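Local coordinates for protein pyroglutamyl-peptidase I (Fervidobacterium islandicum, PDB 6LTQ) that removes pyroglutamyl residues from the amino terminus of peptides by hydrolysis, and may in this thermophilic bacterium contribute to the breakdown of keratin, at residues I48-P56 against V65-I75; G85-E93 against A176-L184. All blocks are in the same frame, centred on the assembly; numbering follows the deposited sequence.

Contact 1 of 2, residues I48-P56 against V65-I75; sequences ISLHTLILP and VLEEYYKTNNI
Tyr69 reaches across to strand 48-55, touching Leu53 with its base and His51 with its hydroxyl. Its CB starts in apolar contact, 3.8 Å from Leu53 CD2, and CG keeps that methyl as its neighbour while the two side chains run past each other in opposite directions. The ring is carried on toward the imidazole by a chi1 of -160°, which sets CG anti to the backbone N, and CE1 and CZ come alongside His51 ND1. At the tip, Tyr69 OH forms a hydrogen bond of 2.6 Å with His51 ND1, lying in the plane of the imidazole at its edge. The two rings meet rim to rim, their planes at 87°. The same hydroxyl is 3.0 Å from water 1, which in turn accepts from Thr52 N, so tyrosine and strand are joined both directly and through solvent.

This is the strand-helix half of a beta-alpha-beta crossover: the 65-72 part of helix 59-72 runs back nearly antiparallel to strand 48-55 (158°), the two axes 9.5 Å apart at closest, before the chain enters strand 77-83. Past the helix end, Ile75 CD1 sits over the centre of one His51 face, a CH-pi contact of 3.8 Å to the centroid. Replacing His51 by an alanine removes the imidazole, and Tyr69 OH would probably lose its direct bond to the strand while a gap opened beneath Ile75 CD1.

Nearer the crossover's start, Leu55 CD2 touches Val65 CG1 at 3.9 Å and also reaches Leu66 CB; both leucines pack further on Val159 of helix 158-170. Val65 CG2 abuts the Pro56 ring at CD, 3.9 Å away.

Contact 2 of 2, residues G85-E93 against A176-L184; sequences GGSAGIRLE and ALFVHLPFL
Arg91 and His180 are paired through their backbones, with Arg91 N to His180 O at 3.0 Å and His180 N to Arg91 O at 2.8 Å, the two bonds of an antiparallel hydrogen-bonded pair. Two residues along, Glu93 N also donates to Phe178 O.

The polar side chains of this pair and of Glu93 share one face of the sheet. His180 ND1 gives a nearly straight hydrogen bond to Glu93 OE2 (2.7 Å, 172°), the oxygen lying in the imidazole plane. A bend at chi2 (-70°) curls the glutamate chain over to this position, its carboxylate almost perpendicular to the ring. From the opposite face of the carboxylate, Arg91 NE makes a salt bridge to the same OE2 at 2.6 Å, and Arg91 NH2 donates to Ser87 OG, tying the guanidinium to the loop before the strand. At the far edge of the imidazole, His180 NE2 is hydrogen-bonded to the sulfonic acid of oxidised Cys156, a layout consistent with the Cys-His-Glu triad of pyroglutamyl peptidases I. Phe178 CE1 covers part of one imidazole face, and Ser148 holds the second oxygen of Glu93.

The apolar contacts fill the other face: Val179 CG1 presses on Ile90 CG2 at 3.6 Å, and Val179 CG2 meets Leu92 CD2 at 3.9 Å. Helix 131-140 covers Ile90 and Leu92.

At the loop end, the Pro182 ring packs on the 87-89 backbone, CB 3.2 Å from Ser87 O and CG near Gly89 O. Gly85 CA stands over the centre of the Phe183 ring, a CH-pi contact of 3.5 Å to the centroid. Water 2 accepts from Gly86 N and Phe183 N and donates to Ser87 O.

Overall arrangement
From the N terminus, strand 15-22 is laid down first, and strand 48-55 then pairs beside it. Contact 1 closes a short loop: only eight residues, mostly helical, separate 48-56 from 65-75, and it fixes helix 59-72 against an outer part of the sheet. The chain next forms strand 77-83 on the far side of 15-22 and passes directly into 85-93. Contact 2 closes a much longer loop, in which 82 residues intervene before 176-184 returns between strands 77-83 and 90-97. The contacts follow in series, neither nested nor crossed. The centres of contacts 1 and 2 lie about 21 Å apart and their nearest atoms about 6 Å, so the two do not touch, and the one mixed sheet links them.

Contact 1 of 2, residues I48-P56 against V65-I75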
ATOM      1  N   ILE D  48      30.067 -25.988  -0.136  1.00 39.63           N
ATOM      2  CA  ILE D  48      28.962 -26.480   0.675  1.00 36.83           C
ATOM      3  C   ILE D  48      28.455 -27.807   0.137  1.00 39.33           C
ATOM      4  O   ILE D  48      28.576 -28.111  -1.056  1.00 42.79           O
ATOM      5  CB  ILE D  48      27.787 -25.466   0.754  1.00 39.37           C
ATOM      6  CG1 ILE D  48      27.140 -25.272  -0.618  1.00 48.76           C
ATOM      7  CG2 ILE D  48      28.239 -24.123   1.351  1.00 34.49           C
ATOM      8  CD1 ILE D  48      25.973 -24.280  -0.616  1.00 45.34           C
ATOM      9  N   SER D  49      27.872 -28.596   1.032  1.00 31.59           N
ATOM     10  CA  SER D  49      27.133 -29.799   0.673  1.00 37.49           C
ATOM     11  C   SER D  49      25.652 -29.456   0.759  1.00 35.10           C
ATOM     12  O   SER D  49      25.095 -29.343   1.858  1.00 36.09           O
ATOM     13  CB  SER D  49      27.498 -30.968   1.586  1.00 41.87           C
ATOM     14  OG  SER D  49      28.875 -30.931   1.935  1.00 39.29           O
ATOM     15  N   LEU D  50      25.017 -29.292  -0.393  1.00 28.13           N
ATOM     16  CA  LEU D  50      23.663 -28.769  -0.452  1.00 31.27           C
ATOM     17  C   LEU D  50      22.652 -29.903  -0.386  1.00 32.63           C
ATOM     18  O   LEU D  50      22.623 -30.765  -1.268  1.00 42.06           O
ATOM     19  CB  LEU D  50      23.455 -27.964  -1.730  1.00 28.43           C
ATOM     20  CG  LEU D  50      22.080 -27.307  -1.843  1.00 24.07           C
ATOM     21  CD1 LEU D  50      21.868 -26.332  -0.709  1.00 22.74           C
ATOM     22  CD2 LEU D  50      21.962 -26.602  -3.179  1.00 35.85           C
ATOM     23  N   HIS D  51      21.826 -29.893   0.652  1.00 26.86           N
ATOM     24  CA  HIS D  51      20.625 -30.713   0.745  1.00 26.35           C
ATOM     25  C   HIS D  51      19.404 -29.891   0.362  1.00 27.26           C
ATOM     26  O   HIS D  51      19.329 -28.692   0.645  1.00 28.06           O
ATOM     27  CB  HIS D  51      20.422 -31.241   2.164  1.00 34.35           C
ATOM     28  CG  HIS D  51      21.581 -32.018   2.703  1.00 45.91           C
ATOM     29  ND1 HIS D  51      21.481 -33.349   3.057  1.00 44.52           N
ATOM     30  CD2 HIS D  51      22.858 -31.651   2.966  1.00 37.61           C
ATOM     31  CE1 HIS D  51      22.648 -33.764   3.518  1.00 32.84           C
ATOM     32  NE2 HIS D  51      23.499 -32.756   3.471  1.00 32.07           N
ATOM     33  N   THR D  52      18.436 -30.539  -0.268  1.00 25.81           N
ATOM     34  CA  THR D  52      17.182 -29.879  -0.595  1.00 25.50           C
ATOM     35  C   THR D  52      16.010 -30.692  -0.067  1.00 34.59           C
ATOM     36  O   THR D  52      16.108 -31.912   0.107  1.00 33.54           O
ATOM     37  CB  THR D  52      17.016 -29.653  -2.102  1.00 30.53           C
ATOM     38  OG1 THR D  52      17.023 -30.911  -2.791  1.00 34.15           O
ATOM     39  CG2 THR D  52      18.140 -28.748  -2.628  1.00 23.29           C
ATOM     40  N   LEU D  53      14.903 -30.002   0.203  1.00 24.03           N
ATOM     41  CA  LEU D  53      13.724 -30.665   0.740  1.00 25.31           C
ATOM     42  C   LEU D  53      12.510 -29.781   0.507  1.00 32.86           C
ATOM     43  O   LEU D  53      12.549 -28.591   0.827  1.00 26.11           O
ATOM     44  CB  LEU D  53      13.915 -30.959   2.231  1.00 25.23           C
ATOM     45  CG  LEU D  53      12.673 -31.507   2.927  1.00 27.23           C
ATOM     46  CD1 LEU D  53      12.381 -32.906   2.393  1.00 39.11           C
ATOM     47  CD2 LEU D  53      12.940 -31.590   4.420  1.00 33.25           C
ATOM     48  N   ILE D  54      11.446 -30.357  -0.044  1.00 23.52           N
ATOM     49  CA  ILE D  54      10.169 -29.672  -0.196  1.00 28.01           C
ATOM     50  C   ILE D  54       9.255 -30.108   0.941  1.00 43.05           C
ATOM     51  O   ILE D  54       9.072 -31.311   1.179  1.00 26.72           O
ATOM     52  CB  ILE D  54       9.533 -29.963  -1.562  1.00 26.10           C
ATOM     53  CG1 ILE D  54      10.491 -29.582  -2.689  1.00 32.24           C
ATOM     54  CG2 ILE D  54       8.214 -29.219  -1.704  1.00 25.55           C
ATOM     55  CD1 ILE D  54      10.890 -28.133  -2.676  1.00 29.40           C
ATOM     56  N   LEU D  55       8.695 -29.138   1.652  1.00 21.02           N
ATOM     57  CA  LEU D  55       7.847 -29.416   2.802  1.00 17.92           C
ATOM     58  C   LEU D  55       6.382 -29.242   2.459  1.00 26.66           C
ATOM     59  O   LEU D  55       6.019 -28.394   1.630  1.00 27.18           O
ATOM     60  CB  LEU D  55       8.206 -28.478   3.963  1.00 23.02           C
ATOM     61  CG  LEU D  55       9.652 -28.581   4.418  1.00 18.81           C
ATOM     62  CD1 LEU D  55       9.978 -27.424   5.366  1.00 24.11           C
ATOM     63  CD2 LEU D  55       9.922 -29.924   5.106  1.00 26.03           C
ATOM     64  N   PRO D  56       5.509 -30.013   3.097  1.00 22.69           N
ATOM     65  CA  PRO D  56       4.078 -29.794   2.918  1.00 25.29           C
ATOM     66  C   PRO D  56       3.627 -28.563   3.689  1.00 20.02           C
ATOM     67  O   PRO D  56       4.132 -28.252   4.768  1.00 23.20           O
ATOM     68  CB  PRO D  56       3.451 -31.059   3.512  1.00 31.69           C
ATOM     69  CG  PRO D  56       4.431 -31.470   4.561  1.00 20.82           C
ATOM     70  CD  PRO D  56       5.791 -31.123   4.033  1.00 22.08           C
ATOM     71  N   VAL D  65       8.004 -33.887   8.693  1.00 28.52           N
ATOM     72  CA  VAL D  65       8.886 -34.115   7.550  1.00 28.49           C
ATOM     73  C   VAL D  65      10.236 -33.457   7.792  1.00 29.11           C
ATOM     74  O   VAL D  65      11.283 -34.068   7.568  1.00 21.03           O
ATOM     75  CB  VAL D  65       8.238 -33.609   6.247  1.00 26.37           C
ATOM     76  CG1 VAL D  65       9.213 -33.725   5.088  1.00 30.98           C
ATOM     77  CG2 VAL D  65       6.930 -34.355   5.952  1.00 28.66           C
ATOM     78  N   LEU D  66      10.240 -32.210   8.286  1.00 35.97           N
ATOM     79  CA  LEU D  66      11.510 -31.531   8.560  1.00 22.39           C
ATOM     80  C   LEU D  66      12.284 -32.232   9.665  1.00 27.36           C
ATOM     81  O   LEU D  66      13.510 -32.382   9.576  1.00 30.23           O
ATOM     82  CB  LEU D  66      11.273 -30.061   8.942  1.00 25.96           C
ATOM     83  CG  LEU D  66      12.532 -29.239   9.274  1.00 26.60           C
ATOM     84  CD1 LEU D  66      13.501 -29.147   8.092  1.00 28.63           C
ATOM     85  CD2 LEU D  66      12.189 -27.819   9.770  1.00 20.20           C
ATOM     86  N   GLU D  67      11.599 -32.618  10.747  1.00 27.54           N
ATOM     87  CA  GLU D  67      12.285 -33.333  11.817  1.00 31.09           C
ATOM     88  C   GLU D  67      12.848 -34.650  11.303  1.00 29.45           C
ATOM     89  O   GLU D  67      13.979 -35.021  11.635  1.00 26.11           O
ATOM     90  CB  GLU D  67      11.337 -33.580  12.994  1.00 19.62           C
ATOM     91  CG  GLU D  67      11.968 -34.348  14.161  1.00 32.43           C
ATOM     92  CD  GLU D  67      13.232 -33.693  14.702  1.00 31.17           C
ATOM     93  OE1 GLU D  67      13.390 -32.464  14.565  1.00 45.09           O
ATOM     94  OE2 GLU D  67      14.074 -34.411  15.277  1.00 35.26           O
ATOM     95  N   GLU D  68      12.083 -35.339  10.448  1.00 29.96           N
ATOM     96  CA  GLU D  68      12.534 -36.610   9.895  1.00 32.29           C
ATOM     97  C   GLU D  68      13.818 -36.418   9.108  1.00 36.12           C
ATOM     98  O   GLU D  68      14.742 -37.234   9.205  1.00 34.43           O
ATOM     99  CB  GLU D  68      11.427 -37.188   9.001  1.00 42.92           C
ATOM    100  CG  GLU D  68      11.757 -38.460   8.217  1.00 44.06           C
ATOM    101  CD  GLU D  68      10.645 -38.862   7.222  1.00 57.23           C
ATOM    102  OE1 GLU D  68      10.162 -38.001   6.443  1.00 28.95           O
ATOM    103  OE2 GLU D  68      10.244 -40.047   7.226  1.00 43.11           O
ATOM    104  N   TYR D  69      13.928 -35.297   8.387  1.00 32.03           N
ATOM    105  CA  TYR D  69      15.166 -35.020   7.666  1.00 38.69           C
ATOM    106  C   TYR D  69      16.276 -34.650   8.628  1.00 25.79           C
ATOM    107  O   TYR D  69      17.422 -35.077   8.448  1.00 30.12           O
ATOM    108  CB  TYR D  69      14.989 -33.908   6.633  1.00 25.05           C
ATOM    109  CG  TYR D  69      16.082 -33.945   5.586  1.00 30.47           C
ATOM    110  CD1 TYR D  69      17.331 -33.372   5.819  1.00 26.68           C
ATOM    111  CD2 TYR D  69      15.874 -34.596   4.377  1.00 42.58           C
ATOM    112  CE1 TYR D  69      18.342 -33.432   4.856  1.00 31.19           C
ATOM    113  CE2 TYR D  69      16.869 -34.665   3.418  1.00 39.44           C
ATOM    114  CZ  TYR D  69      18.101 -34.086   3.656  1.00 35.39           C
ATOM    115  OH  TYR D  69      19.084 -34.164   2.682  1.00 38.48           O
ATOM    116  N   TYR D  70      15.966 -33.844   9.648  1.00 32.12           N
ATOM    117  CA  TYR D  70      16.996 -33.516  10.627  1.00 30.24           C
ATOM    118  C   TYR D  70      17.507 -34.775  11.322  1.00 43.34           C
ATOM    119  O   TYR D  70      18.706 -34.856  11.633  1.00 28.36           O
ATOM    120  CB  TYR D  70      16.484 -32.511  11.671  1.00 46.68           C
ATOM    121  CG  TYR D  70      16.550 -31.040  11.288  1.00 36.62           C
ATOM    122  CD1 TYR D  70      17.673 -30.488  10.663  1.00 30.07           C
ATOM    123  CD2 TYR D  70      15.481 -30.205  11.572  1.00 35.98           C
ATOM    124  CE1 TYR D  70      17.712 -29.133  10.320  1.00 38.09           C
ATOM    125  CE2 TYR D  70      15.511 -28.857  11.235  1.00 31.36           C
ATOM    126  CZ  TYR D  70      16.621 -28.324  10.613  1.00 39.16           C
ATOM    127  OH  TYR D  70      16.620 -26.980  10.289  1.00 34.68           O
ATOM    128  N   LYS D  71      16.618 -35.747  11.630  1.00 36.61           N
ATOM    129  CA  LYS D  71      17.196 -36.963  12.194  1.00 41.77           C
ATOM    130  C   LYS D  71      18.026 -37.759  11.205  1.00 45.47           C
ATOM    131  O   LYS D  71      19.031 -38.353  11.605  1.00 56.28           O
ATOM    132  CB  LYS D  71      16.242 -37.895  12.916  1.00 44.22           C
ATOM    133  CG  LYS D  71      17.222 -38.322  14.001  1.00 62.08           C
ATOM    134  CD  LYS D  71      16.996 -38.795  15.361  1.00 71.90           C
ATOM    135  CE  LYS D  71      15.870 -39.700  15.731  1.00 70.54           C
ATOM    136  NZ  LYS D  71      16.394 -40.044  17.144  1.00 65.55           N
ATOM    137  N   THR D  72      17.726 -37.735   9.925  1.00 38.77           N
ATOM    138  CA  THR D  72      18.449 -38.677   9.076  1.00 40.95           C
ATOM    139  C   THR D  72      19.652 -38.067   8.339  1.00 45.01           C
ATOM    140  O   THR D  72      20.346 -38.783   7.602  1.00 43.59           O
ATOM    141  CB  THR D  72      17.453 -39.373   8.133  1.00 42.02           C
ATOM    142  OG1 THR D  72      16.752 -38.392   7.363  1.00 37.30           O
ATOM    143  CG2 THR D  72      16.431 -40.133   9.018  1.00 32.77           C
ATOM    144  N   ASN D  73      19.925 -36.774   8.530  1.00 52.40           N
ATOM    145  CA  ASN D  73      21.072 -36.102   7.928  1.00 41.05           C
ATOM    146  C   ASN D  73      21.618 -35.063   8.902  1.00 45.03           C
ATOM    147  O   ASN D  73      20.893 -34.569   9.771  1.00 56.27           O
ATOM    148  CB  ASN D  73      20.706 -35.436   6.595  1.00 33.28           C
ATOM    149  CG  ASN D  73      19.859 -36.332   5.695  1.00 49.39           C
ATOM    150  OD1 ASN D  73      18.644 -36.478   5.897  1.00 39.29           O
ATOM    151  ND2 ASN D  73      20.492 -36.923   4.682  1.00 45.43           N
ATOM    152  N   ASN D  74      22.903 -34.733   8.753  1.00 33.69           N
ATOM    153  CA  ASN D  74      23.550 -33.699   9.556  1.00 31.87           C
ATOM    154  C   ASN D  74      23.551 -32.384   8.784  1.00 45.62           C
ATOM    155  O   ASN D  74      24.070 -32.324   7.664  1.00 49.58           O
ATOM    156  CB  ASN D  74      24.981 -34.077   9.932  1.00 38.15           C
ATOM    157  CG  ASN D  74      25.555 -33.161  11.011  1.00 58.69           C
ATOM    158  OD1 ASN D  74      24.825 -32.380  11.623  1.00 59.52           O
ATOM    159  ND2 ASN D  74      26.864 -33.254  11.246  1.00 64.45           N
ATOM    160  N   ILE D  75      22.997 -31.333   9.395  1.00 48.95           N
ATOM    161  CA  ILE D  75      22.789 -30.038   8.747  1.00 35.10           C
ATOM    162  C   ILE D  75      23.426 -28.951   9.600  1.00 27.75           C
ATOM    163  O   ILE D  75      23.121 -28.840  10.793  1.00 38.64           O
ATOM    164  CB  ILE D  75      21.288 -29.729   8.562  1.00 30.99           C
ATOM    165  CG1 ILE D  75      20.593 -30.782   7.695  1.00 28.38           C
ATOM    166  CG2 ILE D  75      21.083 -28.299   8.022  1.00 27.91           C
ATOM    167  CD1 ILE D  75      21.226 -30.978   6.315  1.00 40.50           C
TER
HETATM  168  O   HOH W   1      18.791 -33.645  -0.226  1.00 37.99           O

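Contact 2 of 2, residues G85-E93 against A176-L184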
ATOM      1  N   GLY D  85       3.219 -13.839  -0.793  1.00 16.44           N
ATOM      2  CA  GLY D  85       2.433 -13.159  -1.809  1.00 18.16           C
ATOM      3  C   GLY D  85       2.110 -11.734  -1.405  1.00 21.20           C
ATOM      4  O   GLY D  85       1.581 -11.495  -0.314  1.00 16.87           O
ATOM      5  N   GLY D  86       2.417 -10.782  -2.277  1.00 18.65           N
ATOM      6  CA  GLY D  86       2.264  -9.380  -1.963  1.00 20.47           C
ATOM      7  C   GLY D  86       3.562  -8.674  -1.622  1.00 20.10           C
ATOM      8  O   GLY D  86       3.600  -7.434  -1.651  1.00 16.60           O
ATOM      9  N   SER D  87       4.610  -9.411  -1.265  1.00 13.34           N
ATOM     10  CA  SER D  87       5.903  -8.784  -1.011  1.00 15.43           C
ATOM     11  C   SER D  87       6.616  -8.466  -2.324  1.00 16.42           C
ATOM     12  O   SER D  87       6.520  -9.207  -3.306  1.00 15.65           O
ATOM     13  CB  SER D  87       6.767  -9.680  -0.125  1.00 20.31           C
ATOM     14  OG  SER D  87       6.219  -9.713   1.188  1.00 32.56           O
ATOM     15  N   ALA D  88       7.361  -7.367  -2.332  1.00 11.38           N
ATOM     16  CA  ALA D  88       7.923  -6.850  -3.573  1.00 10.63           C
ATOM     17  C   ALA D  88       9.392  -7.186  -3.752  1.00 13.42           C
ATOM     18  O   ALA D  88       9.912  -7.028  -4.862  1.00 13.54           O
ATOM     19  CB  ALA D  88       7.770  -5.325  -3.634  1.00 12.96           C
ATOM     20  N   GLY D  89      10.075  -7.611  -2.690  1.00 13.18           N
ATOM     21  CA  GLY D  89      11.501  -7.884  -2.759  1.00 13.47           C
ATOM     22  C   GLY D  89      11.871  -9.126  -1.964  1.00 12.60           C
ATOM     23  O   GLY D  89      11.018  -9.790  -1.384  1.00 13.87           O
ATOM     24  N   ILE D  90      13.170  -9.431  -1.953  1.00 13.25           N
ATOM     25  CA  ILE D  90      13.642 -10.550  -1.143  1.00 14.17           C
ATOM     26  C   ILE D  90      13.465 -10.174   0.332  1.00 17.02           C
ATOM     27  O   ILE D  90      14.054  -9.210   0.813  1.00 13.39           O
ATOM     28  CB  ILE D  90      15.103 -10.890  -1.472  1.00 14.62           C
ATOM     29  CG1 ILE D  90      15.271 -11.204  -2.979  1.00 17.80           C
ATOM     30  CG2 ILE D  90      15.580 -12.027  -0.606  1.00 15.09           C
ATOM     31  CD1 ILE D  90      14.419 -12.363  -3.513  1.00 14.72           C
ATOM     32  N   ARG D  91      12.621 -10.924   1.030  1.00 10.53           N
ATOM     33  CA  ARG D  91      12.178 -10.549   2.370  1.00 12.48           C
ATOM     34  C   ARG D  91      12.866 -11.454   3.397  1.00 12.52           C
ATOM     35  O   ARG D  91      12.436 -12.590   3.643  1.00 12.68           O
ATOM     36  CB  ARG D  91      10.660 -10.623   2.448  1.00 13.63           C
ATOM     37  CG  ARG D  91      10.077 -10.319   3.804  1.00 14.23           C
ATOM     38  CD  ARG D  91       8.570 -10.180   3.702  1.00 16.35           C
ATOM     39  NE  ARG D  91       7.894 -10.602   4.923  1.00 18.09           N
ATOM     40  CZ  ARG D  91       6.589 -10.459   5.131  1.00 33.98           C
ATOM     41  NH1 ARG D  91       6.051 -10.889   6.269  1.00 41.14           N
ATOM     42  NH2 ARG D  91       5.823  -9.874   4.204  1.00 26.91           N
ATOM     43  N   LEU D  92      13.931 -10.937   3.988  1.00 12.05           N
ATOM     44  CA  LEU D  92      14.736 -11.687   4.941  1.00 13.86           C
ATOM     45  C   LEU D  92      14.104 -11.584   6.323  1.00 14.89           C
ATOM     46  O   LEU D  92      13.969 -10.483   6.876  1.00 12.23           O
ATOM     47  CB  LEU D  92      16.165 -11.144   4.950  1.00  7.81           C
ATOM     48  CG  LEU D  92      16.708 -11.039   3.525  1.00 16.10           C
ATOM     49  CD1 LEU D  92      17.853 -10.078   3.476  1.00 16.92           C
ATOM     50  CD2 LEU D  92      17.157 -12.421   3.000  1.00 17.43           C
ATOM     51  N   GLU D  93      13.725 -12.728   6.883  1.00  9.94           N
ATOM     52  CA  GLU D  93      12.970 -12.764   8.132  1.00 10.68           C
ATOM     53  C   GLU D  93      13.907 -12.906   9.326  1.00 20.55           C
ATOM     54  O   GLU D  93      14.678 -13.868   9.419  1.00 14.32           O
ATOM     55  CB  GLU D  93      11.959 -13.907   8.099  1.00 12.55           C
ATOM     56  CG  GLU D  93      10.915 -13.759   6.998  1.00 15.96           C
ATOM     57  CD  GLU D  93       9.912 -12.628   7.246  1.00 19.37           C
ATOM     58  OE1 GLU D  93      10.003 -11.929   8.289  1.00 13.42           O
ATOM     59  OE2 GLU D  93       8.995 -12.471   6.406  1.00 17.16           O
ATOM     60  N   ALA D 176      19.869 -20.840  11.342  1.00 18.21           N
ATOM     61  CA  ALA D 176      18.726 -20.908  10.462  1.00 15.56           C
ATOM     62  C   ALA D 176      18.376 -19.497  10.017  1.00 21.94           C
ATOM     63  O   ALA D 176      18.536 -18.539  10.782  1.00 18.62           O
ATOM     64  CB  ALA D 176      17.541 -21.562  11.148  1.00 22.95           C
ATOM     65  N   LEU D 177      17.958 -19.389   8.754  1.00 17.85           N
ATOM     66  CA  LEU D 177      17.464 -18.144   8.173  1.00 18.31           C
ATOM     67  C   LEU D 177      16.249 -18.474   7.313  1.00 27.17           C
ATOM     68  O   LEU D 177      16.241 -19.491   6.605  1.00 18.79           O
ATOM     69  CB  LEU D 177      18.555 -17.445   7.340  1.00 16.34           C
ATOM     70  CG  LEU D 177      18.202 -16.143   6.596  1.00 16.83           C
ATOM     71  CD1 LEU D 177      17.805 -15.006   7.568  1.00 19.25           C
ATOM     72  CD2 LEU D 177      19.339 -15.700   5.708  1.00 17.73           C
ATOM     73  N   PHE D 178      15.211 -17.635   7.380  1.00 14.14           N
ATOM     74  CA  PHE D 178      14.041 -17.799   6.527  1.00 15.94           C
ATOM     75  C   PHE D 178      13.999 -16.657   5.518  1.00 16.86           C
ATOM     76  O   PHE D 178      14.171 -15.491   5.889  1.00 14.13           O
ATOM     77  CB  PHE D 178      12.736 -17.847   7.326  1.00 15.66           C
ATOM     78  CG  PHE D 178      11.602 -18.403   6.535  1.00 18.99           C
ATOM     79  CD1 PHE D 178      10.983 -17.641   5.541  1.00 13.84           C
ATOM     80  CD2 PHE D 178      11.197 -19.714   6.711  1.00 19.82           C
ATOM     81  CE1 PHE D 178       9.973 -18.174   4.757  1.00 17.33           C
ATOM     82  CE2 PHE D 178      10.187 -20.247   5.936  1.00 15.55           C
ATOM     83  CZ  PHE D 178       9.577 -19.484   4.957  1.00 17.36           C
ATOM     84  N   VAL D 179      13.783 -16.989   4.250  1.00 11.61           N
ATOM     85  CA  VAL D 179      13.728 -16.004   3.164  1.00 14.74           C
ATOM     86  C   VAL D 179      12.342 -16.104   2.540  1.00 16.68           C
ATOM     87  O   VAL D 179      11.970 -17.155   2.002  1.00 15.27           O
ATOM     88  CB  VAL D 179      14.831 -16.222   2.119  1.00 18.55           C
ATOM     89  CG1 VAL D 179      14.753 -15.131   1.042  1.00 13.39           C
ATOM     90  CG2 VAL D 179      16.208 -16.196   2.779  1.00 13.14           C
ATOM     91  N   HIS D 180      11.524 -15.072   2.740  1.00 12.48           N
ATOM     92  CA  HIS D 180      10.265 -14.946   2.034  1.00 12.19           C
ATOM     93  C   HIS D 180      10.470 -14.369   0.641  1.00 14.18           C
ATOM     94  O   HIS D 180      11.319 -13.501   0.420  1.00 15.41           O
ATOM     95  CB  HIS D 180       9.281 -14.088   2.824  1.00 14.61           C
ATOM     96  CG  HIS D 180       8.341 -14.890   3.672  1.00 18.55           C
ATOM     97  ND1 HIS D 180       8.091 -14.594   4.993  1.00 21.72           N
ATOM     98  CD2 HIS D 180       7.617 -16.005   3.395  1.00 19.15           C
ATOM     99  CE1 HIS D 180       7.225 -15.463   5.486  1.00 20.44           C
ATOM    100  NE2 HIS D 180       6.929 -16.338   4.541  1.00 22.76           N
ATOM    101  N   LEU D 181       9.625 -14.820  -0.289  1.00 16.61           N
ATOM    102  CA  LEU D 181       9.778 -14.561  -1.707  1.00 12.84           C
ATOM    103  C   LEU D 181       8.511 -13.950  -2.300  1.00 11.96           C
ATOM    104  O   LEU D 181       7.389 -14.344  -1.933  1.00 12.72           O
ATOM    105  CB  LEU D 181      10.091 -15.865  -2.475  1.00 11.76           C
ATOM    106  CG  LEU D 181      11.306 -16.636  -1.981  1.00 17.41           C
ATOM    107  CD1 LEU D 181      11.242 -18.082  -2.549  1.00 17.76           C
ATOM    108  CD2 LEU D 181      12.587 -15.919  -2.396  1.00 15.30           C
ATOM    109  N   PRO D 182       8.674 -13.018  -3.241  1.00 15.30           N
ATOM    110  CA  PRO D 182       7.512 -12.482  -3.964  1.00 12.58           C
ATOM    111  C   PRO D 182       6.798 -13.566  -4.755  1.00 15.89           C
ATOM    112  O   PRO D 182       7.358 -14.618  -5.058  1.00 12.88           O
ATOM    113  CB  PRO D 182       8.130 -11.443  -4.924  1.00 12.29           C
ATOM    114  CG  PRO D 182       9.451 -11.043  -4.283  1.00 14.80           C
ATOM    115  CD  PRO D 182       9.934 -12.330  -3.596  1.00 14.58           C
ATOM    116  N   PHE D 183       5.544 -13.283  -5.103  1.00 13.99           N
ATOM    117  CA  PHE D 183       4.886 -14.028  -6.175  1.00 13.59           C
ATOM    118  C   PHE D 183       5.758 -14.039  -7.427  1.00 16.04           C
ATOM    119  O   PHE D 183       6.460 -13.067  -7.729  1.00 12.39           O
ATOM    120  CB  PHE D 183       3.560 -13.374  -6.536  1.00 13.41           C
ATOM    121  CG  PHE D 183       2.400 -13.808  -5.704  1.00 15.61           C
ATOM    122  CD1 PHE D 183       2.226 -15.139  -5.347  1.00 16.15           C
ATOM    123  CD2 PHE D 183       1.451 -12.890  -5.329  1.00 14.66           C
ATOM    124  CE1 PHE D 183       1.119 -15.531  -4.621  1.00 17.47           C
ATOM    125  CE2 PHE D 183       0.336 -13.279  -4.586  1.00 21.88           C
ATOM    126  CZ  PHE D 183       0.176 -14.600  -4.238  1.00 18.89           C
ATOM    127  N   LEU D 184       5.704 -15.145  -8.173  1.00 12.93           N
ATOM    128  CA  LEU D 184       6.182 -15.128  -9.543  1.00 14.51           C
ATOM    129  C   LEU D 184       5.220 -14.317 -10.411  1.00 10.08           C
ATOM    130  O   LEU D 184       4.020 -14.250 -10.124  1.00 14.44           O
ATOM    131  CB  LEU D 184       6.297 -16.552 -10.112  1.00 13.06           C
ATOM    132  CG  LEU D 184       7.290 -17.485  -9.407  1.00 15.30           C
ATOM    133  CD1 LEU D 184       7.132 -18.916  -9.951  1.00 17.75           C
ATOM    134  CD2 LEU D 184       8.737 -17.022  -9.556  1.00 13.68           C
TER
HETATM  135  O   HOH W   2       4.427 -10.715  -4.327  1.00 12.65           O